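Local coordinates for protein HTH-type transcriptional regulator KdgR (Escherichia coli, PDB 1YSP) that represses transcription of the genes for uptake and breakdown of 2-keto-3-deoxygluconate by binding DNA, and is represented here by its C-terminal IclR-type effector-domain region, at residues I34-K39 with R54-Y59; I11-L16 with H38-M43. All blocks are in the same frame, centred on the assembly; numbering follows the deposited sequence.

Contact 1 of 2, residues I34-K39 with R54-Y59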
ATOM      1  N   ILE A  34       3.401   9.314  -0.682  1.00 30.19           N
ATOM      2  CA  ILE A  34       4.075   8.050  -1.036  1.00 29.45           C
ATOM      3  C   ILE A  34       4.907   8.281  -2.283  1.00 29.69           C
ATOM      4  O   ILE A  34       4.571   9.114  -3.109  1.00 30.08           O
ATOM      5  CB  ILE A  34       3.090   6.839  -1.221  1.00 29.11           C
ATOM      6  CG1 ILE A  34       2.184   7.027  -2.461  1.00 27.22           C
ATOM      7  CG2 ILE A  34       2.260   6.665   0.050  1.00 29.11           C
ATOM      8  CD1 ILE A  34       1.484   5.682  -2.999  1.00 30.48           C
ATOM      9  N   VAL A  35       5.982   7.523  -2.433  1.00 29.18           N
ATOM     10  CA  VAL A  35       6.740   7.556  -3.683  1.00 29.56           C
ATOM     11  C   VAL A  35       6.820   6.128  -4.231  1.00 28.80           C
ATOM     12  O   VAL A  35       7.164   5.244  -3.498  1.00 27.37           O
ATOM     13  CB  VAL A  35       8.210   8.131  -3.463  1.00 29.31           C
ATOM     14  CG1 VAL A  35       8.923   7.418  -2.303  1.00 32.27           C
ATOM     15  CG2 VAL A  35       9.024   7.971  -4.743  1.00 31.90           C
ATOM     16  N   TYR A  36       6.488   5.899  -5.496  1.00 30.07           N
ATOM     17  CA  TYR A  36       6.666   4.542  -6.043  1.00 32.68           C
ATOM     18  C   TYR A  36       8.149   4.300  -6.329  1.00 32.86           C
ATOM     19  O   TYR A  36       8.730   4.995  -7.132  1.00 34.57           O
ATOM     20  CB  TYR A  36       5.800   4.306  -7.278  1.00 34.34           C
ATOM     21  CG  TYR A  36       4.323   4.278  -6.965  1.00 36.44           C
ATOM     22  CD1 TYR A  36       3.821   3.454  -5.961  1.00 38.57           C
ATOM     23  CD2 TYR A  36       3.419   5.051  -7.688  1.00 40.50           C
ATOM     24  CE1 TYR A  36       2.471   3.418  -5.670  1.00 39.34           C
ATOM     25  CE2 TYR A  36       2.039   5.015  -7.388  1.00 41.23           C
ATOM     26  CZ  TYR A  36       1.587   4.206  -6.379  1.00 41.35           C
ATOM     27  OH  TYR A  36       0.242   4.156  -6.054  1.00 41.69           O
ATOM     28  N   ILE A  37       8.754   3.350  -5.624  1.00 33.06           N
ATOM     29  CA  ILE A  37      10.171   3.016  -5.831  1.00 33.15           C
ATOM     30  C   ILE A  37      10.424   1.822  -6.794  1.00 32.56           C
ATOM     31  O   ILE A  37      11.514   1.749  -7.403  1.00 32.71           O
ATOM     32  CB  ILE A  37      10.929   2.868  -4.485  1.00 33.24           C
ATOM     33  CG1 ILE A  37      10.293   1.780  -3.593  1.00 31.58           C
ATOM     34  CG2 ILE A  37      10.940   4.235  -3.746  1.00 32.99           C
ATOM     35  CD1 ILE A  37      11.063   1.447  -2.309  1.00 33.81           C
ATOM     36  N   HIS A  38       9.444   0.913  -6.950  1.00 31.06           N
ATOM     37  CA  HIS A  38       9.511  -0.144  -7.992  1.00 30.63           C
ATOM     38  C   HIS A  38       8.131  -0.420  -8.589  1.00 29.90           C
ATOM     39  O   HIS A  38       7.123  -0.130  -7.962  1.00 27.96           O
ATOM     40  CB  HIS A  38      10.141  -1.437  -7.454  1.00 30.80           C
ATOM     41  CG  HIS A  38      10.693  -2.347  -8.523  1.00 32.02           C
ATOM     42  ND1 HIS A  38      11.331  -1.879  -9.654  1.00 34.52           N
ATOM     43  CD2 HIS A  38      10.749  -3.698  -8.598  1.00 30.27           C
ATOM     44  CE1 HIS A  38      11.734  -2.905 -10.389  1.00 35.73           C
ATOM     45  NE2 HIS A  38      11.390  -4.023  -9.772  1.00 29.79           N
ATOM     46  N   LYS A  39       8.084  -0.942  -9.814  1.00 30.44           N
ATOM     47  CA  LYS A  39       6.811  -1.324 -10.433  1.00 32.69           C
ATOM     48  C   LYS A  39       7.056  -2.498 -11.375  1.00 32.37           C
ATOM     49  O   LYS A  39       8.123  -2.554 -12.023  1.00 32.76           O
ATOM     50  CB  LYS A  39       6.266  -0.130 -11.247  1.00 31.37           C
ATOM     51  CG  LYS A  39       4.826  -0.228 -11.612  1.00 35.96           C
ATOM     52  CD  LYS A  39       4.357   0.880 -12.627  1.00 37.02           C
ATOM     53  CE  LYS A  39       2.933   0.598 -13.126  1.00 43.15           C
ATOM     54  NZ  LYS A  39       2.528   1.483 -14.249  1.00 47.68           N
ATOM     55  N   ARG A  54       6.935   8.314  -9.276  1.00 53.57           N
ATOM     56  CA  ARG A  54       5.608   8.924  -9.174  1.00 52.55           C
ATOM     57  C   ARG A  54       5.279   9.177  -7.680  1.00 50.90           C
ATOM     58  O   ARG A  54       5.685   8.389  -6.813  1.00 50.12           O
ATOM     59  CB  ARG A  54       4.547   8.011  -9.818  1.00 52.79           C
ATOM     60  CG  ARG A  54       5.110   6.831 -10.687  1.00 54.26           C
ATOM     61  CD  ARG A  54       4.095   6.272 -11.720  1.00 54.32           C
ATOM     62  NE  ARG A  54       2.713   6.217 -11.214  1.00 58.78           N
ATOM     63  CZ  ARG A  54       1.984   5.108 -11.057  1.00 59.52           C
ATOM     64  NH1 ARG A  54       2.479   3.916 -11.369  1.00 59.67           N
ATOM     65  NH2 ARG A  54       0.742   5.195 -10.583  1.00 60.81           N
ATOM     66  N   ARG A  55       4.563  10.272  -7.407  1.00 48.59           N
ATOM     67  CA  ARG A  55       4.196  10.706  -6.043  1.00 46.43           C
ATOM     68  C   ARG A  55       2.659  10.829  -5.813  1.00 43.86           C
ATOM     69  O   ARG A  55       1.924  11.375  -6.660  1.00 43.74           O
ATOM     70  CB  ARG A  55       4.901  12.026  -5.736  1.00 47.06           C
ATOM     71  CG  ARG A  55       5.140  12.297  -4.275  1.00 49.28           C
ATOM     72  CD  ARG A  55       5.488  13.765  -4.046  1.00 55.54           C
ATOM     73  NE  ARG A  55       6.859  14.068  -4.439  1.00 59.24           N
ATOM     74  CZ  ARG A  55       7.370  15.295  -4.551  1.00 62.93           C
ATOM     75  NH1 ARG A  55       6.624  16.366  -4.282  1.00 64.55           N
ATOM     76  NH2 ARG A  55       8.638  15.457  -4.929  1.00 63.24           N
ATOM     77  N   ASN A  56       2.168  10.333  -4.678  1.00 39.53           N
ATOM     78  CA  ASN A  56       0.719  10.233  -4.476  1.00 35.23           C
ATOM     79  C   ASN A  56       0.344  10.509  -3.020  1.00 31.11           C
ATOM     80  O   ASN A  56       1.199  10.403  -2.133  1.00 29.83           O
ATOM     81  CB  ASN A  56       0.157   8.866  -4.939  1.00 36.79           C
ATOM     82  CG  ASN A  56      -0.219   8.819  -6.467  1.00 40.66           C
ATOM     83  OD1 ASN A  56      -0.514   7.736  -7.007  1.00 44.09           O
ATOM     84  ND2 ASN A  56      -0.248   9.970  -7.128  1.00 44.21           N
ATOM     85  N   PRO A  57      -0.928  10.889  -2.765  1.00 28.21           N
ATOM     86  CA  PRO A  57      -1.347  11.158  -1.372  1.00 25.93           C
ATOM     87  C   PRO A  57      -1.233   9.925  -0.463  1.00 24.31           C
ATOM     88  O   PRO A  57      -1.423   8.777  -0.916  1.00 23.27           O
ATOM     89  CB  PRO A  57      -2.822  11.546  -1.521  1.00 26.94           C
ATOM     90  CG  PRO A  57      -2.942  12.059  -2.935  1.00 27.41           C
ATOM     91  CD  PRO A  57      -2.028  11.122  -3.718  1.00 28.22           C
ATOM     92  N   LEU A  58      -0.996  10.163   0.813  1.00 23.05           N
ATOM     93  CA  LEU A  58      -0.971   9.085   1.805  1.00 22.31           C
ATOM     94  C   LEU A  58      -2.407   8.552   2.096  1.00 21.50           C
ATOM     95  O   LEU A  58      -2.599   7.408   2.480  1.00 19.66           O
ATOM     96  CB  LEU A  58      -0.390   9.647   3.103  1.00 23.21           C
ATOM     97  CG  LEU A  58       1.126   9.965   3.148  1.00 25.42           C
ATOM     98  CD1 LEU A  58       1.441  10.619   4.467  1.00 27.14           C
ATOM     99  CD2 LEU A  58       1.889   8.625   3.057  1.00 30.38           C
ATOM    100  N   TYR A  59      -3.414   9.436   1.981  1.00 20.13           N
ATOM    101  CA  TYR A  59      -4.756   9.093   2.544  1.00 19.67           C
ATOM    102  C   TYR A  59      -5.671   8.373   1.534  1.00 20.02           C
ATOM    103  O   TYR A  59      -6.731   7.821   1.912  1.00 20.68           O
ATOM    104  CB  TYR A  59      -5.474  10.416   3.038  1.00 20.00           C
ATOM    105  CG  TYR A  59      -5.531  11.504   1.987  1.00 20.56           C
ATOM    106  CD1 TYR A  59      -6.598  11.563   1.067  1.00 22.12           C
ATOM    107  CD2 TYR A  59      -4.518  12.495   1.897  1.00 20.06           C
ATOM    108  CE1 TYR A  59      -6.639  12.557   0.047  1.00 23.76           C
ATOM    109  CE2 TYR A  59      -4.565  13.504   0.904  1.00 20.87           C
ATOM    110  CZ  TYR A  59      -5.597  13.533  -0.011  1.00 21.55           C
ATOM    111  OH  TYR A  59      -5.606  14.531  -0.956  1.00 22.26           O
TER
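The carbonyl oxygen of Arg-54 accepts the backbone N-H of Tyr-36 in a nearly straight bond (163° at the hydrogen), with Tyr-36 N 2.9 Å from Arg-54 O, and it also receives a longer CA-H contact from Val-35. Two residues farther along strand 55-57, and two back along the other, Ile-34 and Asn-56 form an antiparallel hydrogen-bonded pair. Ile-34 N lies 2.9 Å from Asn-56 O, and the return bond from Asn-56 N to Ile-34 O is 3.1 Å long. Between these bonds Val-35 faces Arg-55 as a non-hydrogen-bonded pair. In this way the short strand 55-57 is joined to strand 33-40 at one margin of the antiparallel sheet of the IclR C-terminal domain, which belongs to the GAF clan. On the face that carries Ile-34 and Asn-56, CG1 of Ile-34 sits between its own backbone N and carbonyl carbon (chi1 67°), a rotation that lays it against Asn-56, with Ile-34 CG1 3.7 Å from Asn-56 CB. CG2 of the same isoleucine meets Leu-58 CD2 at 3.6 Å, and Leu-67 of helix 62-69 packs on this isoleucine too. Toward Tyr-36, the side chain of Arg-54 bends at chi3 so that Tyr-36 CD2 lies over the centre of one guanidinium face; the ring and guanidinium planes are 54° apart, too steep for a parallel stack. Lys-39 reaches out fully extended and crosses Arg-54 at about a right angle, placing Lys-39 NZ 3.8 Å from Arg-54 NH1. This approach of like charges is probably eased by Asp-41, which forms a salt bridge with the lysine.

Contact 2 of 2, residues I11-L16 with H38-M43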
ATOM      1  N   ILE A  11      12.136  -9.474  -7.311  1.00 25.14           N
ATOM      2  CA  ILE A  11      11.890 -10.902  -7.468  1.00 25.85           C
ATOM      3  C   ILE A  11      10.468 -11.329  -7.089  1.00 25.85           C
ATOM      4  O   ILE A  11       9.801 -12.074  -7.810  1.00 26.84           O
ATOM      5  CB  ILE A  11      12.961 -11.747  -6.629  1.00 24.56           C
ATOM      6  CG1 ILE A  11      14.355 -11.531  -7.255  1.00 25.59           C
ATOM      7  CG2 ILE A  11      12.597 -13.218  -6.542  1.00 26.88           C
ATOM      8  CD1 ILE A  11      15.518 -11.634  -6.242  1.00 25.57           C
ATOM      9  N   GLN A  12      10.010 -10.840  -5.945  1.00 26.00           N
ATOM     10  CA  GLN A  12       8.701 -11.229  -5.452  1.00 25.61           C
ATOM     11  C   GLN A  12       7.579 -10.547  -6.243  1.00 24.73           C
ATOM     12  O   GLN A  12       6.483 -11.133  -6.418  1.00 24.29           O
ATOM     13  CB  GLN A  12       8.592 -10.936  -3.947  1.00 26.20           C
ATOM     14  CG  GLN A  12       9.606 -11.689  -3.099  1.00 28.04           C
ATOM     15  CD  GLN A  12       9.471 -13.182  -3.236  1.00 27.83           C
ATOM     16  OE1 GLN A  12       8.355 -13.716  -3.346  1.00 27.15           O
ATOM     17  NE2 GLN A  12      10.616 -13.889  -3.239  1.00 30.23           N
ATOM     18  N   MET A  13       7.862  -9.356  -6.732  1.00 24.30           N
ATOM     19  CA  MET A  13       6.886  -8.618  -7.586  1.00 24.69           C
ATOM     20  C   MET A  13       6.726  -9.288  -8.952  1.00 25.91           C
ATOM     21  O   MET A  13       5.627  -9.413  -9.498  1.00 24.43           O
ATOM     22  CB  MET A  13       7.310  -7.176  -7.735  1.00 25.47           C
ATOM     23  CG  MET A  13       7.164  -6.342  -6.401  1.00 22.93           C
ATOM     24  SD  MET A  13       8.008  -4.754  -6.495  1.00 26.09           S
ATOM     25  CE  MET A  13       6.968  -3.819  -7.622  1.00 24.83           C
ATOM     26  N   ARG A  14       7.853  -9.723  -9.526  1.00 25.67           N
ATOM     27  CA  ARG A  14       7.777 -10.487 -10.782  1.00 26.19           C
ATOM     28  C   ARG A  14       6.987 -11.781 -10.589  1.00 25.54           C
ATOM     29  O   ARG A  14       6.149 -12.119 -11.440  1.00 26.35           O
ATOM     30  CB  ARG A  14       9.169 -10.698 -11.415  1.00 25.57           C
ATOM     31  CG  ARG A  14       9.805  -9.393 -11.923  1.00 26.12           C
ATOM     32  CD  ARG A  14      11.362  -9.501 -12.122  1.00 26.91           C
ATOM     33  NE  ARG A  14      11.852  -8.268 -12.718  1.00 27.92           N
ATOM     34  CZ  ARG A  14      11.929  -8.009 -14.014  1.00 30.30           C
ATOM     35  NH1 ARG A  14      11.620  -8.928 -14.908  1.00 31.50           N
ATOM     36  NH2 ARG A  14      12.331  -6.827 -14.410  1.00 35.39           N
ATOM     37  N   GLU A  15       7.171 -12.442  -9.441  1.00 26.82           N
ATOM     38  CA  GLU A  15       6.354 -13.590  -9.052  1.00 27.56           C
ATOM     39  C   GLU A  15       4.808 -13.309  -8.921  1.00 28.99           C
ATOM     40  O   GLU A  15       3.961 -14.069  -9.422  1.00 27.51           O
ATOM     41  CB  GLU A  15       6.935 -14.256  -7.808  1.00 27.79           C
ATOM     42  CG  GLU A  15       6.186 -15.490  -7.314  1.00 29.27           C
ATOM     43  CD  GLU A  15       6.470 -16.782  -8.109  1.00 31.06           C
ATOM     44  OE1 GLU A  15       6.943 -16.760  -9.270  1.00 29.59           O
ATOM     45  OE2 GLU A  15       6.205 -17.841  -7.531  1.00 34.54           O
ATOM     46  N   LEU A  16       4.455 -12.212  -8.264  1.00 29.02           N
ATOM     47  CA  LEU A  16       3.041 -11.811  -8.221  1.00 30.18           C
ATOM     48  C   LEU A  16       2.492 -11.499  -9.614  1.00 29.61           C
ATOM     49  O   LEU A  16       1.351 -11.826  -9.907  1.00 30.72           O
ATOM     50  CB  LEU A  16       2.882 -10.561  -7.334  1.00 29.05           C
ATOM     51  CG  LEU A  16       3.021 -10.794  -5.833  1.00 30.17           C
ATOM     52  CD1 LEU A  16       3.323  -9.418  -5.118  1.00 29.77           C
ATOM     53  CD2 LEU A  16       1.757 -11.523  -5.251  1.00 28.73           C
ATOM     54  N   HIS A  38       9.444   0.913  -6.950  1.00 31.06           N
ATOM     55  CA  HIS A  38       9.511  -0.144  -7.992  1.00 30.63           C
ATOM     56  C   HIS A  38       8.131  -0.420  -8.589  1.00 29.90           C
ATOM     57  O   HIS A  38       7.123  -0.130  -7.962  1.00 27.96           O
ATOM     58  CB  HIS A  38      10.141  -1.437  -7.454  1.00 30.80           C
ATOM     59  CG  HIS A  38      10.693  -2.347  -8.523  1.00 32.02           C
ATOM     60  ND1 HIS A  38      11.331  -1.879  -9.654  1.00 34.52           N
ATOM     61  CD2 HIS A  38      10.749  -3.698  -8.598  1.00 30.27           C
ATOM     62  CE1 HIS A  38      11.734  -2.905 -10.389  1.00 35.73           C
ATOM     63  NE2 HIS A  38      11.390  -4.023  -9.772  1.00 29.79           N
ATOM     64  N   LYS A  39       8.084  -0.942  -9.814  1.00 30.44           N
ATOM     65  CA  LYS A  39       6.811  -1.324 -10.433  1.00 32.69           C
ATOM     66  C   LYS A  39       7.056  -2.498 -11.375  1.00 32.37           C
ATOM     67  O   LYS A  39       8.123  -2.554 -12.023  1.00 32.76           O
ATOM     68  CB  LYS A  39       6.266  -0.130 -11.247  1.00 31.37           C
ATOM     69  CG  LYS A  39       4.826  -0.228 -11.612  1.00 35.96           C
ATOM     70  CD  LYS A  39       4.357   0.880 -12.627  1.00 37.02           C
ATOM     71  CE  LYS A  39       2.933   0.598 -13.126  1.00 43.15           C
ATOM     72  NZ  LYS A  39       2.528   1.483 -14.249  1.00 47.68           N
ATOM     73  N   ILE A  40       6.105  -3.430 -11.420  1.00 33.16           N
ATOM     74  CA  ILE A  40       6.040  -4.450 -12.477  1.00 34.61           C
ATOM     75  C   ILE A  40       4.663  -4.305 -13.137  1.00 37.53           C
ATOM     76  O   ILE A  40       3.622  -4.500 -12.483  1.00 35.07           O
ATOM     77  CB  ILE A  40       6.235  -5.880 -11.958  1.00 33.99           C
ATOM     78  CG1 ILE A  40       7.535  -6.028 -11.146  1.00 32.20           C
ATOM     79  CG2 ILE A  40       6.095  -6.910 -13.119  1.00 33.57           C
ATOM     80  CD1 ILE A  40       8.818  -5.849 -11.919  1.00 33.34           C
ATOM     81  N   ASP A  41       4.669  -3.960 -14.427  1.00 41.38           N
ATOM     82  CA  ASP A  41       3.448  -3.565 -15.145  1.00 46.10           C
ATOM     83  C   ASP A  41       2.543  -4.702 -15.548  1.00 48.30           C
ATOM     84  O   ASP A  41       3.004  -5.816 -15.802  1.00 49.31           O
ATOM     85  CB  ASP A  41       3.793  -2.749 -16.391  1.00 47.04           C
ATOM     86  CG  ASP A  41       3.576  -1.263 -16.195  1.00 50.67           C
ATOM     87  OD1 ASP A  41       4.585  -0.543 -16.034  1.00 55.00           O
ATOM     88  OD2 ASP A  41       2.397  -0.818 -16.189  1.00 54.37           O
ATOM     89  N   SER A  42       1.249  -4.393 -15.632  1.00 51.12           N
ATOM     90  CA  SER A  42       0.243  -5.322 -16.136  1.00 53.89           C
ATOM     91  C   SER A  42       0.601  -5.693 -17.583  1.00 55.71           C
ATOM     92  O   SER A  42       0.844  -6.859 -17.883  1.00 56.91           O
ATOM     93  CB  SER A  42      -1.149  -4.673 -16.061  1.00 53.79           C
ATOM     94  OG  SER A  42      -2.179  -5.642 -16.000  1.00 54.31           O
ATOM     95  N   MET A  43       0.632  -4.694 -18.466  1.00 57.63           N
ATOM     96  CA  MET A  43       1.207  -4.844 -19.813  1.00 59.62           C
ATOM     97  C   MET A  43       1.823  -3.524 -20.295  1.00 59.81           C
ATOM     98  O   MET A  43       2.877  -3.101 -19.795  1.00 60.29           O
ATOM     99  CB  MET A  43       0.205  -5.415 -20.847  1.00 60.41           C
ATOM    100  CG  MET A  43      -1.267  -5.030 -20.673  1.00 62.20           C
ATOM    101  SD  MET A  43      -2.114  -6.147 -19.524  1.00 67.71           S
ATOM    102  CE  MET A  43      -3.854  -5.829 -19.872  1.00 63.54           C
TER
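Met-13 turns its CG anti to the carbonyl carbon (chi1 -70°) and then bends at chi3, while His-38 swings its ring anti to the backbone N (chi1 -159°), and the two side chains meet obliquely. The sulfur comes in at the edge of the imidazole, near its plane, with Met-13 SD 3.6 Å from His-38 CD2: a Met-aromatic contact. Beyond it the methyl lies against the strand backbone, Met-13 CE being 3.8 Å from Lys-39 CA. Nearer the helix, Met-13 CB packs on Ile-40 CG1 at 3.6 Å, and the far end of that isoleucine, CD1, touches Arg-14 CG at 3.7 Å, the two side chains crossing at about a right angle. Helix 4-20 thereby packs on a face of the antiparallel sheet, where Met-13 also touches Ile-24, Leu-26 and Leu-140 of other strands. With an alanine at Met-13, the His-38 ring edge would probably lose its sulfur neighbour and a gap would open beside Lys-39 CA. OD1 of Asp-10 is hydrogen-bonded to His-38 NE2 and also forms a salt bridge with Arg-14 NE. The contact itself is apolar and sulfur-aromatic, and the shared carboxylate is likely to steady the histidine and moderate the arginine's charge beside it.

Overall arrangement
Contacts 1 and 2 meet on strand 33-40, where they share His-38 and Lys-39, and their centres lie 16 Å apart. Along the chain helix 4-20 comes first, then strand 24-30, strand 33-40, an unmodelled stretch at 44-51, and strand 55-57. Contact 1 works within the sheet, pairing strand 33-40 with the outermost strand 55-57 of this chain; contact 2 works out of the sheet, setting helix 4-20 against the C-terminal end of the same strand. A single strand thus ties the first helix of this fragment to the sheet margin within the C-terminal region of the repressor, and the unmodelled residues lie in the connection between the two strands of contact 1.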